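Local coordinates for D-galactonate dehydratase family member SEN1436 (Salmonella enterica subsp. enterica serovar Enteritidis, PDB 3TW9), which catalyses, at a low rate in vitro, the magnesium-dependent dehydration of D-gluconate to 2-dehydro-3-deoxy-D-gluconate, a reaction unlikely to matter in vivo, at residues Arg289-Val303 with Arg315-Ile327. Sequence-based numbering, arbitrary orientation.
Sequences RQQSSTPISMGELFV and RLIDYIRCHVSTI
Ser297 and Tyr319 pair as neighbours on adjacent parallel strands, 296-298 and 319-320, in the barrel wall of the enolase-like C-terminal domain. Ile296 O receives both Asp318 N and Tyr319 N; farther on, Tyr319 O takes Met298 N (3.3 Å) and Met298 O takes Arg321 N. Where the strands begin, Arg289 of helix 285-291 reaches over to Asp318. Its NH1 and NH2 grip the carboxylate end-on, NH1 to OD2 and NH2 to OD1 (2.9 Å), with the two planes turned 49° apart. Bends at chi2 and chi3 (-76° and -88°) curl the arginine across Leu316, whose carbonyl O lies over one guanidinium face, while Arg315 O accepts from NH2 at the edge. Asp318 suits this place because OD2 still offers its anti lone pair to Ile296 N (2.8 Å), tying the helix and the strand start to one carboxylate. With helix 305-313 between them, the strands form a beta-alpha-beta unit of the modified (beta/alpha)7beta barrel of the enolase superfamily. Away from the charges, Ile317 CG2 packs on Met298 CG at 3.6 Å, and Ile320 CD1 meets Phe302 CD2.

At the strands' C-terminal ends lies the active site. Glu300, a magnesium ligand, runs alongside Arg321, a substrate-binding residue, and both point the same way; OE1 and NH2 form a long salt bridge of 3.4 Å. NH2 is also paired with Glu274, another magnesium ligand, and Glu377, which probably fixes the guanidinium among the site's acids. Gly299 takes a positive phi that only glycine adopts easily beside the Met298 carbonyl; its O accepts from Phe302 N, closing a type I turn. A water accepts from His323 N (2.9 Å) and bridges to Glu300 O and Phe302 O, stitching this turn to the facing loop.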
loop_
_atom_site.group_PDB
_atom_site.type_symbol
_atom_site.label_atom_id
_atom_site.label_comp_id
_atom_site.label_asym_id
_atom_site.label_seq_id
_atom_site.Cartn_x
_atom_site.Cartn_y
_atom_site.Cartn_z
ATOM N N ARG C 289 22.781 -10.594 -7.388
ATOM C CA ARG C 289 21.786 -10.423 -8.473
ATOM C C ARG C 289 22.359 -10.041 -9.851
ATOM O O ARG C 289 21.641 -10.049 -10.857
ATOM C CB ARG C 289 20.672 -9.462 -8.028
ATOM C CG ARG C 289 19.947 -9.900 -6.765
ATOM C CD ARG C 289 18.973 -11.023 -7.037
ATOM N NE ARG C 289 17.684 -10.500 -7.428
ATOM C CZ ARG C 289 16.573 -11.239 -7.470
ATOM N NH1 ARG C 289 16.640 -12.539 -7.267
ATOM N NH2 ARG C 289 15.403 -10.674 -7.771
ATOM N N GLN C 290 23.658 -9.728 -9.885
ATOM C CA GLN C 290 24.413 -9.594 -11.135
ATOM C C GLN C 290 24.746 -10.954 -11.747
ATOM O O GLN C 290 25.093 -11.036 -12.929
ATOM C CB GLN C 290 25.718 -8.854 -10.892
ATOM C CG GLN C 290 25.525 -7.397 -10.567
ATOM C CD GLN C 290 26.818 -6.698 -10.093
ATOM O OE1 GLN C 290 27.811 -7.333 -9.671
ATOM N NE2 GLN C 290 26.796 -5.377 -10.146
ATOM N N GLN C 291 24.657 -12.005 -10.941
ATOM C CA GLN C 291 25.163 -13.303 -11.345
ATOM C C GLN C 291 24.147 -14.447 -11.370
ATOM O O GLN C 291 24.234 -15.295 -12.244
ATOM C CB GLN C 291 26.353 -13.700 -10.487
ATOM C CG GLN C 291 27.521 -12.743 -10.635
ATOM C CD GLN C 291 28.786 -13.259 -9.994
ATOM O OE1 GLN C 291 29.028 -14.474 -9.961
ATOM N NE2 GLN C 291 29.604 -12.333 -9.456
ATOM N N SER C 292 23.235 -14.502 -10.397
ATOM C CA SER C 292 22.320 -15.646 -10.285
ATOM C C SER C 292 20.849 -15.320 -10.552
ATOM O O SER C 292 20.372 -14.221 -10.265
ATOM C CB SER C 292 22.462 -16.345 -8.914
ATOM O OG SER C 292 21.630 -17.527 -8.842
ATOM N N SER C 293 20.148 -16.311 -11.088
ATOM C CA SER C 293 18.737 -16.207 -11.423
ATOM C C SER C 293 17.929 -17.198 -10.603
ATOM O O SER C 293 16.750 -17.375 -10.870
ATOM C CB SER C 293 18.507 -16.482 -12.909
ATOM O OG SER C 293 19.093 -17.707 -13.285
ATOM N N THR C 294 18.561 -17.830 -9.616
ATOM C CA THR C 294 17.794 -18.619 -8.609
ATOM C C THR C 294 16.910 -17.652 -7.820
ATOM O O THR C 294 17.425 -16.647 -7.349
ATOM C CB THR C 294 18.752 -19.350 -7.657
ATOM O OG1 THR C 294 19.435 -20.375 -8.400
ATOM C CG2 THR C 294 18.004 -19.960 -6.493
ATOM N N PRO C 295 15.578 -17.925 -7.680
ATOM C CA PRO C 295 14.726 -16.977 -6.963
ATOM C C PRO C 295 15.154 -16.879 -5.508
ATOM O O PRO C 295 15.613 -17.863 -4.923
ATOM C CB PRO C 295 13.323 -17.606 -7.034
ATOM C CG PRO C 295 13.434 -18.568 -8.213
ATOM C CD PRO C 295 14.812 -19.097 -8.145
ATOM N N ILE C 296 15.072 -15.668 -4.968
ATOM C CA ILE C 296 15.629 -15.389 -3.646
ATOM C C ILE C 296 14.544 -14.878 -2.746
ATOM O O ILE C 296 13.776 -14.014 -3.156
ATOM C CB ILE C 296 16.711 -14.275 -3.718
ATOM C CG1 ILE C 296 17.936 -14.717 -4.520
ATOM C CG2 ILE C 296 17.128 -13.793 -2.301
ATOM C CD1 ILE C 296 18.648 -16.017 -4.009
ATOM N N SER C 297 14.484 -15.393 -1.525
ATOM C CA SER C 297 13.674 -14.772 -0.486
ATOM C C SER C 297 14.548 -14.318 0.708
ATOM O O SER C 297 15.609 -14.904 1.018
ATOM C CB SER C 297 12.544 -15.696 -0.013
ATOM O OG SER C 297 13.076 -16.733 0.775
ATOM N N MET C 298 14.063 -13.275 1.377
ATOM C CA MET C 298 14.799 -12.652 2.458
ATOM C C MET C 298 13.778 -12.134 3.424
ATOM O O MET C 298 12.722 -11.641 3.026
ATOM C CB MET C 298 15.597 -11.426 1.941
ATOM C CG MET C 298 16.962 -11.712 1.369
ATOM S SD MET C 298 18.161 -12.420 2.523
ATOM C CE MET C 298 18.296 -11.064 3.736
ATOM N N GLY C 299 14.112 -12.176 4.707
ATOM C CA GLY C 299 13.491 -11.201 5.568
ATOM C C GLY C 299 12.778 -11.596 6.836
ATOM O O GLY C 299 12.225 -10.725 7.514
ATOM N N GLU C 300 12.785 -12.872 7.211
ATOM C CA GLU C 300 12.112 -13.210 8.471
ATOM C C GLU C 300 12.737 -12.469 9.687
ATOM O O GLU C 300 12.049 -12.226 10.665
ATOM C CB GLU C 300 12.082 -14.714 8.700
ATOM C CG GLU C 300 13.429 -15.315 8.910
ATOM C CD GLU C 300 13.403 -16.832 9.033
ATOM O OE1 GLU C 300 12.694 -17.521 8.258
ATOM O OE2 GLU C 300 14.131 -17.331 9.906
ATOM N N LEU C 301 14.002 -12.083 9.571
ATOM C CA LEU C 301 14.685 -11.310 10.607
ATOM C C LEU C 301 14.446 -9.800 10.564
ATOM O O LEU C 301 14.854 -9.082 11.481
ATOM C CB LEU C 301 16.175 -11.572 10.541
ATOM C CG LEU C 301 16.615 -12.839 11.274
ATOM C CD1 LEU C 301 18.025 -13.230 10.869
ATOM C CD2 LEU C 301 16.473 -12.659 12.813
ATOM N N PHE C 302 13.790 -9.300 9.525
ATOM C CA PHE C 302 13.648 -7.841 9.368
ATOM C C PHE C 302 12.752 -7.135 10.387
ATOM O O PHE C 302 11.679 -7.610 10.744
ATOM C CB PHE C 302 13.156 -7.448 7.965
ATOM C CG PHE C 302 14.115 -7.778 6.829
ATOM C CD1 PHE C 302 15.427 -8.150 7.066
ATOM C CD2 PHE C 302 13.682 -7.669 5.500
ATOM C CE1 PHE C 302 16.312 -8.433 5.995
ATOM C CE2 PHE C 302 14.549 -7.967 4.420
ATOM C CZ PHE C 302 15.885 -8.335 4.686
ATOM N N VAL C 303 13.225 -5.976 10.841
ATOM C CA VAL C 303 12.526 -5.120 11.815
ATOM C C VAL C 303 12.617 -3.637 11.438
ATOM O O VAL C 303 12.147 -2.777 12.192
ATOM C CB VAL C 303 13.161 -5.279 13.243
ATOM C CG1 VAL C 303 12.853 -6.673 13.830
ATOM C CG2 VAL C 303 14.674 -5.085 13.184
ATOM N N ARG C 315 14.796 -4.381 -6.621
ATOM C CA ARG C 315 14.364 -5.723 -7.091
ATOM C C ARG C 315 15.455 -6.784 -6.861
ATOM O O ARG C 315 15.804 -7.572 -7.754
ATOM C CB ARG C 315 13.846 -5.629 -8.541
ATOM C CG ARG C 315 12.504 -4.840 -8.585
ATOM C CD ARG C 315 12.162 -4.211 -9.936
ATOM N NE ARG C 315 13.129 -3.182 -10.308
ATOM C CZ ARG C 315 13.270 -1.999 -9.702
ATOM N NH1 ARG C 315 12.478 -1.611 -8.705
ATOM N NH2 ARG C 315 14.222 -1.179 -10.110
ATOM N N LEU C 316 16.010 -6.780 -5.650
ATOM C CA LEU C 316 17.146 -7.666 -5.312
ATOM C C LEU C 316 16.690 -8.964 -4.666
ATOM O O LEU C 316 17.494 -9.842 -4.350
ATOM C CB LEU C 316 18.114 -6.938 -4.368
ATOM C CG LEU C 316 18.828 -5.718 -4.964
ATOM C CD1 LEU C 316 19.688 -5.087 -3.892
ATOM C CD2 LEU C 316 19.692 -6.103 -6.173
ATOM N N ILE C 317 15.384 -9.067 -4.444
ATOM C CA ILE C 317 14.759 -10.302 -3.974
ATOM C C ILE C 317 13.463 -10.513 -4.755
ATOM O O ILE C 317 12.947 -9.576 -5.354
ATOM C CB ILE C 317 14.398 -10.268 -2.452
ATOM C CG1 ILE C 317 13.428 -9.134 -2.146
ATOM C CG2 ILE C 317 15.644 -10.125 -1.590
ATOM C CD1 ILE C 317 12.934 -9.086 -0.678
ATOM N N ASP C 318 12.942 -11.740 -4.688
ATOM C CA ASP C 318 11.716 -12.117 -5.370
ATOM C C ASP C 318 10.566 -12.436 -4.390
ATOM O O ASP C 318 9.408 -12.411 -4.778
ATOM C CB ASP C 318 12.017 -13.361 -6.177
ATOM C CG ASP C 318 13.167 -13.148 -7.107
ATOM O OD1 ASP C 318 13.011 -12.260 -7.999
ATOM O OD2 ASP C 318 14.193 -13.805 -6.906
ATOM N N TYR C 319 10.904 -12.693 -3.133
ATOM C CA TYR C 319 9.924 -12.936 -2.064
ATOM C C TYR C 319 10.329 -12.224 -0.789
ATOM O O TYR C 319 11.494 -12.307 -0.381
ATOM C CB TYR C 319 9.773 -14.448 -1.739
ATOM C CG TYR C 319 9.335 -15.240 -2.898
ATOM C CD1 TYR C 319 7.957 -15.485 -3.103
ATOM C CD2 TYR C 319 10.268 -15.786 -3.804
ATOM C CE1 TYR C 319 7.538 -16.233 -4.181
ATOM C CE2 TYR C 319 9.834 -16.532 -4.909
ATOM C CZ TYR C 319 8.471 -16.747 -5.075
ATOM O OH TYR C 319 8.024 -17.487 -6.152
ATOM N N ILE C 320 9.349 -11.602 -0.134
ATOM C CA ILE C 320 9.561 -10.997 1.205
ATOM C C ILE C 320 9.019 -11.927 2.329
ATOM O O ILE C 320 7.905 -12.404 2.231
ATOM C CB ILE C 320 9.015 -9.528 1.247
ATOM C CG1 ILE C 320 9.410 -8.766 2.534
ATOM C CG2 ILE C 320 7.534 -9.397 0.919
ATOM C CD1 ILE C 320 10.915 -8.547 2.685
ATOM N N ARG C 321 9.837 -12.153 3.354
ATOM C CA ARG C 321 9.638 -13.236 4.336
ATOM C C ARG C 321 9.346 -12.743 5.734
ATOM O O ARG C 321 9.497 -13.504 6.676
ATOM C CB ARG C 321 10.906 -14.116 4.383
ATOM C CG ARG C 321 11.199 -14.954 3.101
ATOM C CD ARG C 321 10.366 -16.235 3.108
ATOM N NE ARG C 321 10.746 -17.122 4.209
ATOM C CZ ARG C 321 9.918 -17.843 4.986
ATOM N NH1 ARG C 321 8.587 -17.778 4.871
ATOM N NH2 ARG C 321 10.457 -18.643 5.910
ATOM N N CYS C 322 8.938 -11.483 5.896
ATOM C CA CYS C 322 8.852 -10.924 7.266
ATOM C C CYS C 322 7.877 -11.697 8.134
ATOM O O CYS C 322 6.884 -12.279 7.655
ATOM C CB CYS C 322 8.473 -9.444 7.255
ATOM S SG CYS C 322 9.692 -8.461 6.330
ATOM N N HIS C 323 8.238 -11.738 9.397
ATOM C CA HIS C 323 7.376 -12.213 10.460
ATOM C C HIS C 323 6.461 -11.033 10.775
ATOM O O HIS C 323 6.923 -10.011 11.290
ATOM C CB HIS C 323 8.289 -12.654 11.650
ATOM C CG HIS C 323 7.585 -13.459 12.699
ATOM N ND1 HIS C 323 7.805 -14.809 12.855
ATOM C CD2 HIS C 323 6.702 -13.109 13.664
ATOM C CE1 HIS C 323 7.081 -15.260 13.866
ATOM N NE2 HIS C 323 6.398 -14.251 14.374
ATOM N N VAL C 324 5.169 -11.159 10.439
ATOM C CA VAL C 324 4.227 -10.021 10.452
ATOM C C VAL C 324 4.183 -9.240 11.773
ATOM O O VAL C 324 4.221 -7.960 11.776
ATOM C CB VAL C 324 2.800 -10.442 9.996
ATOM C CG1 VAL C 324 1.802 -9.300 10.195
ATOM C CG2 VAL C 324 2.842 -10.859 8.519
ATOM N N SER C 325 4.132 -9.982 12.885
ATOM C CA SER C 325 4.104 -9.305 14.181
ATOM C C SER C 325 5.408 -8.558 14.473
ATOM O O SER C 325 5.397 -7.538 15.165
ATOM C CB SER C 325 3.776 -10.249 15.331
ATOM O OG SER C 325 4.801 -11.222 15.500
ATOM N N THR C 326 6.501 -9.061 13.912
ATOM C CA THR C 326 7.848 -8.549 14.167
ATOM C C THR C 326 8.180 -7.278 13.305
ATOM O O THR C 326 9.166 -6.612 13.554
ATOM C CB THR C 326 8.871 -9.728 14.090
ATOM O OG1 THR C 326 8.433 -10.762 15.000
ATOM C CG2 THR C 326 10.267 -9.308 14.505
ATOM N N ILE C 327 7.326 -6.961 12.334
ATOM C CA ILE C 327 7.369 -5.656 11.648
ATOM C C ILE C 327 6.204 -4.755 12.082
ATOM O O ILE C 327 6.001 -3.687 11.521
ATOM C CB ILE C 327 7.450 -5.792 10.099
ATOM C CG1 ILE C 327 6.234 -6.546 9.531
ATOM C CG2 ILE C 327 8.771 -6.476 9.709
ATOM C CD1 ILE C 327 6.107 -6.481 8.024
HETATM O O HOH W 1 10.282 -9.948 10.383
#